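Local coordinates for probable E3 ubiquitin-protein ligase HERC1 (Homo sapiens, PDB 4QT6), which probably acts as a HECT-type E3 ubiquitin ligase, its SPRY domain, the part described here, being a likely protein-interaction module, at residues 8-13 and 18-23; 65-70 and 139-144; 25-30 and 73-78; 115-120 and 126-131; 53-58 and 149-154. All coordinates share one frame; numbering follows the deposited sequence. Where two conformers were deposited one is given.

Interaction 1. Residues 8-13 and 18-23; sequences QCCLVE and LTHGSG. With ARF (formamide), chain H.
Leu-18 lays its CD1 methyl on CB of Cys-10, 3.6 Å away, with Val-12 beside them; this apolar face of the hairpin of strands 10-13 and 17-20, at one edge of the seven-stranded sheet, turns to Phe-2 and Phe-142. Thr-19 forms the antiparallel hydrogen-bonded pair with Leu-11: Leu-11 N to Thr-19 O and Thr-19 N to Leu-11 O both measure 2.8 Å. Its hydroxyl, set beside the backbone N (chi1 -62°), donates across the strands to Glu-13 OE1 at 3.1 Å, coming from above the carboxylate plane; that oxygen also salt-bridges Lys-150. His-20 brings CD2, in its ring plane, to 3.3 Å from Cys-9 O. That carbonyl also accepts from Gly-21 N, where any side chain would collide with a formamide. Ser-22 grips this formamide twice, N to its O and its N to OG. Gly-23 leaves room for Cys-9 SG. Since Glu-149 meets His-20 ND1 and Gly-24 O meets NE2, the imidazole is ringed by acceptors and is likely to be doubly protonated.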
# COMPACT_ATOMS: atom_id res chain seq x y z
N GLN A 8 10.22 4.80 -6.92
CA GLN A 8 11.01 5.99 -6.63
C GLN A 8 11.66 5.79 -5.27
O GLN A 8 10.97 5.58 -4.27
CB GLN A 8 10.08 7.20 -6.66
CG GLN A 8 10.66 8.49 -6.13
CD GLN A 8 11.65 9.16 -7.08
OE1 GLN A 8 11.94 8.68 -8.18
NE2 GLN A 8 12.16 10.29 -6.64
N CYS A 9 13.00 5.89 -5.21
CA CYS A 9 13.77 5.67 -3.97
C CYS A 9 13.52 4.32 -3.31
O CYS A 9 13.64 4.15 -2.08
CB CYS A 9 13.57 6.81 -2.97
SG CYS A 9 13.87 8.43 -3.72
N CYS A 10 13.17 3.35 -4.16
CA CYS A 10 12.95 1.97 -3.75
C CYS A 10 13.56 1.10 -4.82
O CYS A 10 13.72 1.53 -5.97
CB CYS A 10 11.45 1.65 -3.67
SG CYS A 10 10.59 2.57 -2.39
N LEU A 11 13.89 -0.13 -4.43
CA LEU A 11 14.43 -1.14 -5.33
C LEU A 11 13.48 -2.33 -5.36
O LEU A 11 12.89 -2.66 -4.32
CB LEU A 11 15.77 -1.64 -4.78
CG LEU A 11 16.85 -0.56 -4.60
CD1 LEU A 11 17.98 -1.08 -3.72
CD2 LEU A 11 17.34 -0.05 -5.94
N VAL A 12 13.34 -2.97 -6.52
CA VAL A 12 12.55 -4.19 -6.63
C VAL A 12 13.49 -5.39 -6.48
O VAL A 12 14.41 -5.55 -7.28
CB VAL A 12 11.80 -4.29 -7.96
CG1 VAL A 12 10.97 -5.55 -8.00
CG2 VAL A 12 10.86 -3.09 -8.13
N GLU A 13 13.22 -6.20 -5.46
CA GLU A 13 14.04 -7.34 -5.04
C GLU A 13 13.37 -8.63 -5.50
O GLU A 13 12.27 -8.98 -5.03
CB GLU A 13 14.18 -7.28 -3.52
CG GLU A 13 14.79 -8.49 -2.83
CD GLU A 13 15.03 -8.24 -1.34
OE1 GLU A 13 15.49 -7.12 -1.00
OE2 GLU A 13 14.72 -9.16 -0.52
N LEU A 18 9.44 -5.03 -2.52
CA LEU A 18 9.84 -3.65 -2.68
C LEU A 18 10.64 -3.27 -1.44
O LEU A 18 10.16 -3.41 -0.30
CB LEU A 18 8.63 -2.72 -2.83
CG LEU A 18 8.98 -1.27 -3.16
CD1 LEU A 18 9.40 -1.15 -4.61
CD2 LEU A 18 7.79 -0.35 -2.86
N THR A 19 11.86 -2.78 -1.68
CA THR A 19 12.76 -2.39 -0.62
C THR A 19 13.00 -0.90 -0.65
O THR A 19 13.30 -0.34 -1.70
CB THR A 19 14.10 -3.16 -0.76
OG1 THR A 19 13.84 -4.56 -0.63
CG2 THR A 19 15.12 -2.69 0.28
N HIS A 20 12.88 -0.25 0.51
CA HIS A 20 13.07 1.18 0.59
C HIS A 20 14.57 1.44 0.45
O HIS A 20 15.37 0.86 1.18
CB HIS A 20 12.57 1.72 1.93
CG HIS A 20 12.63 3.19 2.04
ND1 HIS A 20 12.55 3.85 3.26
CD2 HIS A 20 12.76 4.16 1.10
CE1 HIS A 20 12.61 5.15 3.05
NE2 HIS A 20 12.76 5.37 1.76
N GLY A 21 14.93 2.24 -0.54
CA GLY A 21 16.34 2.47 -0.88
C GLY A 21 16.80 3.85 -0.49
O GLY A 21 16.27 4.47 0.44
N SER A 22 17.81 4.33 -1.21
CA SER A 22 18.37 5.66 -0.97
C SER A 22 17.52 6.75 -1.61
O SER A 22 16.76 6.50 -2.55
CB SER A 22 19.79 5.73 -1.55
OG SER A 22 19.76 5.75 -2.98
N GLY A 23 17.67 7.97 -1.11
CA GLY A 23 17.05 9.13 -1.71
C GLY A 23 15.92 9.74 -0.91
O GLY A 23 15.34 10.74 -1.34
N ARF H . 17.19 4.88 -4.84
C ARF H . 17.10 3.56 -4.68
O ARF H . 17.90 2.99 -3.95

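Interaction 2. Residues 65-70 and 139-144; sequences HDFNHR and CVMFYS. With ARF (formamide), chain B; ARF (formamide), chain G.
The imidazole of His-69 lies between Arg-70 CG over one face and the Tyr-143 ring over the other, an offset stack with ring centroids 4.5 Å apart and planes inclined by 27°. His-69 CE1 comes nearest, 3.6 Å from Tyr-143 CG. Both residues hold CG between the backbone N and the carbonyl carbon (chi1 67° for His-69), which turns the rings toward one another. At the edge of the phenol, Tyr-143 OH donates a hydrogen bond to a formamide oxygen 2.6 Å away, while Arg-79 also bonds the hydroxyl. With an alanine in place of Tyr-143, this face of His-69 would probably lose its cover and the formamide oxygen a donor. The loop is shaped by two successive Asx turns, Asp-66 OD1 accepting from Asn-68 N (2.9 Å) and Asn-68 OD1 from Arg-70 N (3.0 Å), and lies against strand 137-142 on the sheet face opposite Phe-142. Met-141, a selenomethionine with a second conformer, suits the space between the rings because its chain can bend: in the conformer described, CG meets the Phe-67 edge, 4.2 Å from CD2, and its CE lies 3.9 Å from His-69 CB.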
# COMPACT_ATOMS: atom_id res chain seq x y z
N HIS A 65 2.03 12.12 -8.83
CA HIS A 65 2.49 13.51 -8.66
C HIS A 65 2.70 13.91 -7.20
O HIS A 65 3.53 14.77 -6.91
CB HIS A 65 1.47 14.46 -9.29
CG HIS A 65 1.33 14.27 -10.77
ND1 HIS A 65 0.17 13.83 -11.36
CD2 HIS A 65 2.23 14.42 -11.77
CE1 HIS A 65 0.35 13.73 -12.66
NE2 HIS A 65 1.58 14.09 -12.94
N ASP A 66 1.95 13.30 -6.30
CA ASP A 66 2.05 13.55 -4.88
C ASP A 66 2.04 12.20 -4.19
O ASP A 66 1.10 11.43 -4.39
CB ASP A 66 0.84 14.39 -4.43
CG ASP A 66 0.88 14.75 -2.95
OD1 ASP A 66 1.76 14.27 -2.21
OD2 ASP A 66 -0.03 15.49 -2.51
N PHE A 67 3.12 11.87 -3.48
CA PHE A 67 3.16 10.66 -2.66
C PHE A 67 3.34 10.92 -1.18
O PHE A 67 3.66 10.02 -0.44
CB PHE A 67 4.20 9.64 -3.20
CG PHE A 67 5.65 10.07 -3.10
CD1 PHE A 67 6.25 10.77 -4.13
CD2 PHE A 67 6.44 9.64 -2.05
CE1 PHE A 67 7.60 11.12 -4.06
CE2 PHE A 67 7.78 9.99 -1.97
CZ PHE A 67 8.36 10.72 -2.98
N ASN A 68 3.11 12.16 -0.73
CA ASN A 68 3.06 12.50 0.69
C ASN A 68 1.75 11.95 1.23
O ASN A 68 0.67 12.38 0.79
CB ASN A 68 3.09 14.02 0.84
CG ASN A 68 3.03 14.50 2.28
OD1 ASN A 68 2.88 13.73 3.23
ND2 ASN A 68 3.14 15.82 2.44
N HIS A 69 1.83 11.00 2.14
CA HIS A 69 0.62 10.38 2.68
C HIS A 69 -0.34 11.39 3.31
O HIS A 69 -1.54 11.17 3.27
CB HIS A 69 0.93 9.21 3.63
CG HIS A 69 1.59 9.62 4.91
ND1 HIS A 69 2.89 10.07 4.95
CD2 HIS A 69 1.15 9.60 6.18
CE1 HIS A 69 3.22 10.33 6.21
NE2 HIS A 69 2.18 10.06 6.97
N ARG A 70 0.18 12.50 3.85
CA ARG A 70 -0.66 13.50 4.50
C ARG A 70 -1.52 14.32 3.54
O ARG A 70 -2.56 14.86 3.94
CB ARG A 70 0.22 14.45 5.34
CG ARG A 70 0.94 13.76 6.48
CD ARG A 70 0.33 14.10 7.82
NE ARG A 70 0.94 13.32 8.89
CZ ARG A 70 0.28 12.67 9.84
NH1 ARG A 70 -1.05 12.70 9.91
NH2 ARG A 70 0.96 11.99 10.76
N CYS A 139 0.15 -0.63 -4.29
CA CYS A 139 1.35 0.18 -3.99
C CYS A 139 1.76 0.14 -2.56
O CYS A 139 1.00 -0.20 -1.68
CB CYS A 139 1.15 1.64 -4.37
SG CYS A 139 0.03 2.56 -3.32
N VAL A 140 3.01 0.53 -2.36
CA VAL A 140 3.63 0.68 -1.05
C VAL A 140 4.32 2.02 -1.09
O VAL A 140 4.90 2.40 -2.12
CB VAL A 140 4.64 -0.46 -0.81
CG1 VAL A 140 5.42 -0.24 0.46
CG2 VAL A 140 3.92 -1.80 -0.80
N MSE A 141 4.26 2.76 0.02
CA MSE A 141 4.97 4.04 0.15
C MSE A 141 5.72 4.02 1.46
O MSE A 141 5.22 3.47 2.44
CB MSE A 141 3.90 5.14 0.10
CG MSE A 141 4.39 6.58 0.05
SE MSE A 141 4.75 7.35 1.84
CE MSE A 141 3.47 6.38 2.96
N PHE A 142 6.91 4.61 1.48
CA PHE A 142 7.69 4.76 2.70
C PHE A 142 7.92 6.23 2.99
O PHE A 142 8.41 6.96 2.13
CB PHE A 142 9.03 4.06 2.54
CG PHE A 142 8.93 2.61 2.14
CD1 PHE A 142 8.49 1.64 3.04
CD2 PHE A 142 9.33 2.21 0.86
CE1 PHE A 142 8.42 0.31 2.66
CE2 PHE A 142 9.25 0.87 0.47
CZ PHE A 142 8.79 -0.06 1.38
N TYR A 143 7.56 6.66 4.20
CA TYR A 143 7.76 8.07 4.60
C TYR A 143 8.94 8.26 5.51
O TYR A 143 9.23 9.40 5.92
CB TYR A 143 6.49 8.69 5.21
CG TYR A 143 5.94 7.96 6.40
CD1 TYR A 143 6.45 8.17 7.67
CD2 TYR A 143 4.90 7.04 6.27
CE1 TYR A 143 5.96 7.50 8.76
CE2 TYR A 143 4.39 6.37 7.36
CZ TYR A 143 4.90 6.62 8.61
OH TYR A 143 4.38 5.96 9.69
N SER A 144 9.63 7.17 5.83
CA SER A 144 10.89 7.25 6.52
C SER A 144 11.97 7.85 5.64
O SER A 144 11.89 7.83 4.40
CB SER A 144 11.29 5.86 6.99
OG SER A 144 11.22 4.94 5.92
N ARF B . 6.70 5.90 13.10
C ARF B . 5.76 6.83 13.00
O ARF B . 5.09 6.94 11.98
N ARF G . 10.50 4.94 10.56
C ARF G . 9.64 5.96 10.71
O ARF G . 9.85 7.03 10.17

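Interaction 3. Residues 25-30 and 73-78; sequences KGYGLA and SDMWLY. With ARF (formamide), chain C.
Within the six-stranded antiparallel sheet of the SPRY sandwich, Met-75 of strand 75-79 reaches over two intervening strands, 55-60 and 137-142, to Tyr-27 and Leu-29 of strand 26-30. The backbones are far apart, the CA atoms of Tyr-27 and Met-75 being 10.4 Å from each other, and a long unbranched side chain is what spans the gap. Met-75, modelled as selenomethionine, runs extended beyond CG (chi2 -176°), so that its terminal CE ends 3.9 Å from Tyr-27 CB and 4.2 Å from Leu-29 CD1. Tyr-27 meets it at about a right angle, with CG held between the backbone N and the carbonyl carbon (chi1 64°), and the methyl comes to the root of the phenol obliquely. The Tyr-27 ring goes on to an edge-to-face contact with Phe-67, and Leu-29 packs on Cys-139 of the strand between. Trp-76 and Tyr-78 point to the other face, toward the second sheet, where Phe-128 and Phe-117 receive their rings. There Tyr-78 OH accepts from the nitrogen of a formamide at 2.9 Å and is also bonded to the carbonyl oxygen of Ser-96. Between strands 26-30 and 75-79 themselves no hydrogen bond passes: the link is one flexible, polarisable methyl end, held by van der Waals packing and the burial of apolar surface.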
# COMPACT_ATOMS: atom_id res chain seq x y z
N LYS A 25 12.18 9.64 1.15
CA LYS A 25 10.85 9.02 1.05
C LYS A 25 10.62 8.47 -0.36
O LYS A 25 11.17 8.98 -1.34
CB LYS A 25 9.77 10.03 1.42
CG LYS A 25 9.89 10.57 2.84
CD LYS A 25 8.69 11.44 3.15
CE LYS A 25 8.86 12.23 4.43
NZ LYS A 25 7.60 12.99 4.67
N GLY A 26 9.79 7.43 -0.47
CA GLY A 26 9.66 6.78 -1.77
C GLY A 26 8.41 5.94 -1.90
O GLY A 26 7.63 5.83 -0.95
N TYR A 27 8.24 5.34 -3.08
CA TYR A 27 7.08 4.47 -3.35
C TYR A 27 7.42 3.46 -4.42
O TYR A 27 8.40 3.59 -5.16
CB TYR A 27 5.87 5.30 -3.81
CG TYR A 27 6.09 6.00 -5.12
CD1 TYR A 27 5.95 5.33 -6.32
CD2 TYR A 27 6.50 7.32 -5.16
CE1 TYR A 27 6.21 5.95 -7.52
CE2 TYR A 27 6.72 7.96 -6.35
CZ TYR A 27 6.60 7.28 -7.53
OH TYR A 27 6.83 7.91 -8.73
N GLY A 28 6.57 2.46 -4.51
CA GLY A 28 6.58 1.55 -5.64
C GLY A 28 5.20 0.97 -5.90
O GLY A 28 4.48 0.62 -4.98
N LEU A 29 4.88 0.90 -7.18
CA LEU A 29 3.64 0.30 -7.68
C LEU A 29 3.87 -1.07 -8.30
O LEU A 29 4.94 -1.35 -8.86
CB LEU A 29 2.98 1.19 -8.73
CG LEU A 29 2.15 2.38 -8.22
CD1 LEU A 29 2.93 3.35 -7.34
CD2 LEU A 29 1.56 3.09 -9.43
N ALA A 30 2.81 -1.87 -8.27
CA ALA A 30 2.81 -3.16 -8.93
C ALA A 30 2.83 -2.99 -10.45
O ALA A 30 2.47 -1.95 -11.00
CB ALA A 30 1.61 -3.96 -8.51
N SER A 73 -3.83 12.73 -3.11
CA SER A 73 -5.05 12.20 -3.72
C SER A 73 -4.74 11.23 -4.86
O SER A 73 -5.65 10.70 -5.50
CB SER A 73 -5.91 13.37 -4.23
OG SER A 73 -6.42 14.11 -3.11
N ASP A 74 -3.45 10.97 -5.11
CA ASP A 74 -3.06 9.96 -6.10
C ASP A 74 -3.13 8.56 -5.52
O ASP A 74 -3.29 7.59 -6.28
CB ASP A 74 -1.65 10.22 -6.63
CG ASP A 74 -1.59 11.39 -7.58
OD1 ASP A 74 -2.62 11.70 -8.24
OD2 ASP A 74 -0.50 11.99 -7.67
N MSE A 75 -3.02 8.47 -4.20
CA MSE A 75 -2.96 7.19 -3.48
C MSE A 75 -4.04 7.11 -2.43
O MSE A 75 -4.55 8.12 -1.93
CB MSE A 75 -1.59 6.98 -2.82
CG MSE A 75 -0.46 7.26 -3.80
SE MSE A 75 1.26 6.85 -2.92
CE MSE A 75 2.26 6.49 -4.56
N TRP A 76 -4.38 5.89 -2.08
CA TRP A 76 -5.27 5.57 -0.98
C TRP A 76 -4.44 4.67 -0.07
O TRP A 76 -4.04 3.56 -0.47
CB TRP A 76 -6.49 4.80 -1.47
CG TRP A 76 -7.58 5.60 -2.15
CD1 TRP A 76 -8.78 5.96 -1.59
CD2 TRP A 76 -7.61 6.08 -3.50
NE1 TRP A 76 -9.52 6.66 -2.48
CE2 TRP A 76 -8.86 6.73 -3.67
CE3 TRP A 76 -6.71 6.05 -4.56
CZ2 TRP A 76 -9.21 7.34 -4.87
CZ3 TRP A 76 -7.08 6.65 -5.76
CH2 TRP A 76 -8.32 7.27 -5.91
N LEU A 77 -4.14 5.14 1.14
CA LEU A 77 -3.08 4.53 1.93
C LEU A 77 -3.51 4.16 3.33
O LEU A 77 -4.36 4.82 3.94
CB LEU A 77 -1.88 5.45 2.01
CG LEU A 77 -1.19 5.77 0.70
CD1 LEU A 77 -0.16 6.88 0.88
CD2 LEU A 77 -0.54 4.51 0.11
N TYR A 78 -2.86 3.13 3.85
CA TYR A 78 -3.11 2.54 5.16
C TYR A 78 -1.75 2.43 5.85
O TYR A 78 -0.80 1.79 5.36
CB TYR A 78 -3.84 1.19 4.96
CG TYR A 78 -4.10 0.29 6.13
CD1 TYR A 78 -4.35 0.80 7.40
CD2 TYR A 78 -4.22 -1.10 5.95
CE1 TYR A 78 -4.59 -0.05 8.47
CE2 TYR A 78 -4.49 -1.95 7.01
CZ TYR A 78 -4.69 -1.42 8.27
OH TYR A 78 -4.94 -2.29 9.32
N ARF C . -7.45 -3.72 9.07
C ARF C . -8.38 -3.92 10.01
O ARF C . -8.24 -3.42 11.11

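Interaction 4. Residues 115-120 and 126-131; sequences ISFGKN and LAFEDV. With ARF (formamide), chain C.
Ile-115 and Phe-128 both set the first branch of the side chain, CG1 in one and CG in the other, beside the backbone N (chi1 -66° and -59°). Strand pairing puts both on one face of the hairpin, and there the torsions lay the Phe-128 ring edge against Ile-115, with CD2 4.0 Å from Ile-115 CB, while Ile-115 CD1 runs on to Val-131 CG2 at 3.8 Å, the two beta-branched chains crossing at about a right angle. Further along, Phe-117 CD2 touches the Ala-127 methyl, CB, at 3.6 Å. The edge of the Phe-117 ring also receives Phe-128 CE2, in its plane and 3.9 Å from Phe-117 CE2. Alanine suits its place: its CB already lies close to both the Phe-117 ring and Ile-115 O. That carbonyl oxygen is gripped twice, by Ala-127 N at 2.8 Å and Phe-128 N at 3.1 Å, both in the carbonyl plane, and Ile-115 N returns a bond to Phe-128 O. Trp-76 and Tyr-78 of the facing sheet pack on Phe-128 and Phe-117, and a formamide nitrogen makes a weak hydrogen bond to Phe-117 O. Two residues facing one, with the first turned to a helix-like psi of -45° at Ala-127, define a classic beta bulge, here in the hairpin that ends the seven-stranded sheet of the SPRY sandwich.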
# COMPACT_ATOMS: atom_id res chain seq x y z
N ILE A 115 -12.50 0.30 -1.26
CA ILE A 115 -11.29 -0.39 -0.83
C ILE A 115 -11.47 -0.87 0.60
O ILE A 115 -11.92 -0.10 1.48
CB ILE A 115 -10.07 0.55 -0.88
CG1 ILE A 115 -9.77 0.93 -2.34
CG2 ILE A 115 -8.87 -0.11 -0.21
CD1 ILE A 115 -8.95 2.19 -2.47
N SER A 116 -11.14 -2.14 0.85
CA SER A 116 -11.21 -2.68 2.20
C SER A 116 -9.88 -3.34 2.55
O SER A 116 -9.17 -3.76 1.64
CB SER A 116 -12.36 -3.70 2.30
OG SER A 116 -13.58 -3.17 1.81
N PHE A 117 -9.56 -3.38 3.83
CA PHE A 117 -8.33 -3.97 4.34
C PHE A 117 -8.60 -4.90 5.52
O PHE A 117 -9.32 -4.53 6.45
CB PHE A 117 -7.37 -2.89 4.86
CG PHE A 117 -6.86 -1.95 3.80
CD1 PHE A 117 -6.01 -2.38 2.79
CD2 PHE A 117 -7.18 -0.60 3.85
CE1 PHE A 117 -5.54 -1.48 1.82
CE2 PHE A 117 -6.72 0.29 2.91
CZ PHE A 117 -5.88 -0.15 1.89
N GLY A 118 -7.99 -6.08 5.51
CA GLY A 118 -8.04 -7.00 6.62
C GLY A 118 -6.63 -7.29 7.08
O GLY A 118 -5.70 -7.29 6.29
N LYS A 119 -6.48 -7.48 8.39
CA LYS A 119 -5.17 -7.81 8.96
C LYS A 119 -5.12 -9.27 9.37
O LYS A 119 -6.02 -9.76 10.05
CB LYS A 119 -4.87 -6.91 10.17
CG LYS A 119 -3.60 -7.27 10.91
CD LYS A 119 -3.37 -6.34 12.08
CE LYS A 119 -2.14 -6.73 12.87
NZ LYS A 119 -2.05 -5.93 14.13
N ASN A 120 -4.05 -9.95 8.96
CA ASN A 120 -3.82 -11.36 9.28
C ASN A 120 -5.04 -12.25 9.14
O ASN A 120 -5.38 -13.03 10.05
CB ASN A 120 -3.19 -11.49 10.67
CG ASN A 120 -1.78 -10.95 10.71
OD1 ASN A 120 -1.03 -11.07 9.74
ND2 ASN A 120 -1.40 -10.35 11.83
N LEU A 126 -14.18 -2.20 5.47
CA LEU A 126 -14.31 -1.10 4.52
C LEU A 126 -13.47 0.09 5.00
O LEU A 126 -13.61 0.55 6.12
CB LEU A 126 -15.78 -0.66 4.39
CG LEU A 126 -16.08 0.50 3.45
CD1 LEU A 126 -15.79 0.15 2.00
CD2 LEU A 126 -17.54 0.93 3.58
N ALA A 127 -12.60 0.58 4.13
CA ALA A 127 -11.69 1.65 4.46
C ALA A 127 -12.02 2.93 3.69
O ALA A 127 -12.00 4.04 4.26
CB ALA A 127 -10.28 1.21 4.14
N PHE A 128 -12.28 2.79 2.39
CA PHE A 128 -12.54 3.94 1.53
C PHE A 128 -13.74 3.67 0.63
O PHE A 128 -13.92 2.56 0.14
CB PHE A 128 -11.33 4.26 0.64
CG PHE A 128 -10.05 4.58 1.38
CD1 PHE A 128 -9.82 5.84 1.93
CD2 PHE A 128 -9.03 3.64 1.47
CE1 PHE A 128 -8.62 6.13 2.56
CE2 PHE A 128 -7.83 3.93 2.11
CZ PHE A 128 -7.63 5.18 2.65
N GLU A 129 -14.55 4.71 0.42
CA GLU A 129 -15.63 4.68 -0.54
C GLU A 129 -15.43 5.74 -1.59
O GLU A 129 -14.52 6.58 -1.51
CB GLU A 129 -16.96 4.89 0.19
CG GLU A 129 -17.30 3.81 1.19
CD GLU A 129 -18.59 4.11 1.94
OE1 GLU A 129 -19.65 3.59 1.52
OE2 GLU A 129 -18.53 4.86 2.93
N ASP A 130 -16.28 5.69 -2.62
CA ASP A 130 -16.30 6.68 -3.70
C ASP A 130 -14.93 6.74 -4.39
O ASP A 130 -14.45 7.80 -4.76
CB ASP A 130 -16.71 8.08 -3.20
CG ASP A 130 -18.02 8.08 -2.42
OD1 ASP A 130 -19.09 7.79 -3.01
OD2 ASP A 130 -17.99 8.40 -1.22
N VAL A 131 -14.30 5.59 -4.56
CA VAL A 131 -13.00 5.54 -5.22
C VAL A 131 -13.17 5.95 -6.68
O VAL A 131 -13.94 5.35 -7.39
CB VAL A 131 -12.39 4.14 -5.08
CG1 VAL A 131 -11.12 3.99 -5.91
CG2 VAL A 131 -12.12 3.86 -3.62
N ARF C . -7.45 -3.72 9.07
C ARF C . -8.38 -3.92 10.01
O ARF C . -8.24 -3.42 11.11

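Interaction 5. Residues 53-58 and 149-154; sequences EGTCVG and EKVKIC. With ARF (formamide), chain G; ARF (formamide), chain B; ARF (formamide), chain F.
Thr-55 and Glu-149 slide past each other in opposite directions, so that the methylene part of the glutamate, not its charge, faces the threonine: Glu-149 CG lies 4.0 Å from Thr-55 OG1. The other branch of Thr-55 crosses Val-151 obliquely, methyl to methyl, with Thr-55 CG2 and Val-151 CG2 also 4.0 Å apart. A beta-branched residue with one polar and one apolar arm suits this place, since OG1 (chi1 -61°) is turned to Glu-48, which bonds it, while CG2 packs on Val-151. Glu-149 bends at chi2 (89°), and its buried carboxylate is satisfied by two neighbours, Ser-144 at OE2 and His-20 at OE1. Gly-54 passes close under that group, its CA 4.2 Å from Glu-149 OE2, where a side chain would crowd the oxygen. Just before it, Glu-53 O accepts from a formamide nitrogen over 2.8 Å. At the far end of strand 150-154, Ile-153 extends CD1 to 3.5 Å from the carbon of a second formamide, which Tyr-39 and Gly-1 hold by its polar atoms. A serine in place of Ile-153 would probably open a gap beside this formamide and remove the apolar contact that CD1 makes with it. No hydrogen bond crosses between the two strands, for they belong to different sheets: side-chain packing between two antiparallel sheets is that of a beta sandwich, here the concanavalin-like one of the SPRY domain.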
# COMPACT_ATOMS: atom_id res chain seq x y z
N GLU A 53 7.23 2.39 12.73
CA GLU A 53 7.12 1.97 11.32
C GLU A 53 7.07 3.18 10.41
O GLU A 53 6.71 4.28 10.84
CB GLU A 53 5.88 1.09 11.11
CG GLU A 53 5.96 -0.29 11.74
CD GLU A 53 5.64 -0.31 13.23
OE1 GLU A 53 5.29 0.74 13.79
OE2 GLU A 53 5.74 -1.39 13.84
N GLY A 54 7.44 2.96 9.14
CA GLY A 54 7.54 4.01 8.15
C GLY A 54 6.86 3.67 6.83
O GLY A 54 7.11 4.30 5.83
N THR A 55 5.99 2.67 6.86
CA THR A 55 5.31 2.13 5.67
C THR A 55 3.83 2.46 5.64
O THR A 55 3.14 2.40 6.68
CB THR A 55 5.42 0.60 5.70
OG1 THR A 55 6.80 0.24 5.66
CG2 THR A 55 4.67 -0.05 4.52
N CYS A 56 3.32 2.72 4.44
CA CYS A 56 1.89 2.66 4.15
C CYS A 56 1.69 1.72 2.98
O CYS A 56 2.56 1.62 2.13
CB CYS A 56 1.31 4.00 3.73
SG CYS A 56 1.41 5.31 4.99
N VAL A 57 0.54 1.05 2.93
CA VAL A 57 0.19 0.20 1.77
C VAL A 57 -1.14 0.63 1.21
O VAL A 57 -1.92 1.27 1.90
CB VAL A 57 0.14 -1.29 2.15
CG1 VAL A 57 1.46 -1.69 2.79
CG2 VAL A 57 -1.04 -1.64 3.07
N GLY A 58 -1.40 0.32 -0.04
CA GLY A 58 -2.70 0.66 -0.59
C GLY A 58 -2.71 0.55 -2.09
O GLY A 58 -2.19 -0.42 -2.65
N GLU A 149 13.21 -0.77 4.86
CA GLU A 149 11.96 -1.49 5.01
C GLU A 149 11.75 -2.35 3.78
O GLU A 149 12.23 -2.00 2.71
CB GLU A 149 10.76 -0.55 5.13
CG GLU A 149 10.74 0.38 6.34
CD GLU A 149 11.43 1.70 6.09
OE1 GLU A 149 12.10 1.86 5.05
OE2 GLU A 149 11.32 2.59 6.94
N LYS A 150 11.03 -3.46 3.94
CA LYS A 150 10.74 -4.37 2.82
C LYS A 150 9.32 -4.90 2.89
O LYS A 150 8.86 -5.33 3.96
CB LYS A 150 11.70 -5.57 2.80
CG LYS A 150 13.16 -5.22 2.60
CD LYS A 150 13.96 -6.50 2.42
CE LYS A 150 15.46 -6.19 2.39
NZ LYS A 150 16.27 -7.22 1.70
N VAL A 151 8.61 -4.85 1.77
CA VAL A 151 7.23 -5.35 1.68
C VAL A 151 7.12 -6.29 0.49
O VAL A 151 7.55 -5.96 -0.62
CB VAL A 151 6.22 -4.19 1.52
CG1 VAL A 151 4.77 -4.68 1.42
CG2 VAL A 151 6.35 -3.21 2.69
N LYS A 152 6.48 -7.44 0.71
CA LYS A 152 6.23 -8.41 -0.33
C LYS A 152 4.78 -8.30 -0.82
O LYS A 152 3.86 -8.21 -0.00
CB LYS A 152 6.48 -9.81 0.21
CG LYS A 152 6.25 -10.93 -0.79
CD LYS A 152 6.70 -12.27 -0.24
CE LYS A 152 6.41 -13.37 -1.24
NZ LYS A 152 7.07 -14.66 -0.92
N ILE A 153 4.59 -8.36 -2.13
CA ILE A 153 3.25 -8.47 -2.68
C ILE A 153 2.94 -9.95 -2.97
O ILE A 153 3.77 -10.66 -3.53
CB ILE A 153 3.06 -7.53 -3.92
CG1 ILE A 153 1.57 -7.41 -4.28
CG2 ILE A 153 3.91 -7.96 -5.10
CD1 ILE A 153 1.28 -6.33 -5.31
N CYS A 154 1.75 -10.38 -2.58
CA CYS A 154 1.33 -11.78 -2.52
C CYS A 154 -0.04 -12.01 -3.09
O CYS A 154 -0.90 -11.13 -3.01
CB CYS A 154 1.15 -12.20 -1.06
SG CYS A 154 2.58 -12.04 -0.03
N ARF G . 10.50 4.94 10.56
C ARF G . 9.64 5.96 10.71
O ARF G . 9.85 7.03 10.17
N ARF B . 6.70 5.90 13.10
C ARF B . 5.76 6.83 13.00
O ARF B . 5.09 6.94 11.98
N ARF F . -0.60 -7.65 -8.21
C ARF F . 0.44 -8.46 -7.93
O ARF F . 1.56 -8.14 -8.33

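In the fold
Interactions 2 and 3 have centres only about 5 Å apart and share the six-stranded sheet, whose one face both cover. Interactions 1 and 4 are hairpins at the two edges of the seven-stranded sheet, centres about 26 Å apart, on opposite sides of the chain's centre. Interaction 5 joins the layers and is tied to interactions 1 and 2 partly through one carboxylate: Glu-149 OE1 lies 2.7 Å from His-20 ND1 of interaction 1, and Glu-149 OE2 lies 2.6 Å from Ser-144 OG of interaction 2. Interactions 2 and 5 share two formamides and interactions 3 and 4 a third, near which Tyr-78 CD2 meets Phe-117 CG at 3.5 Å.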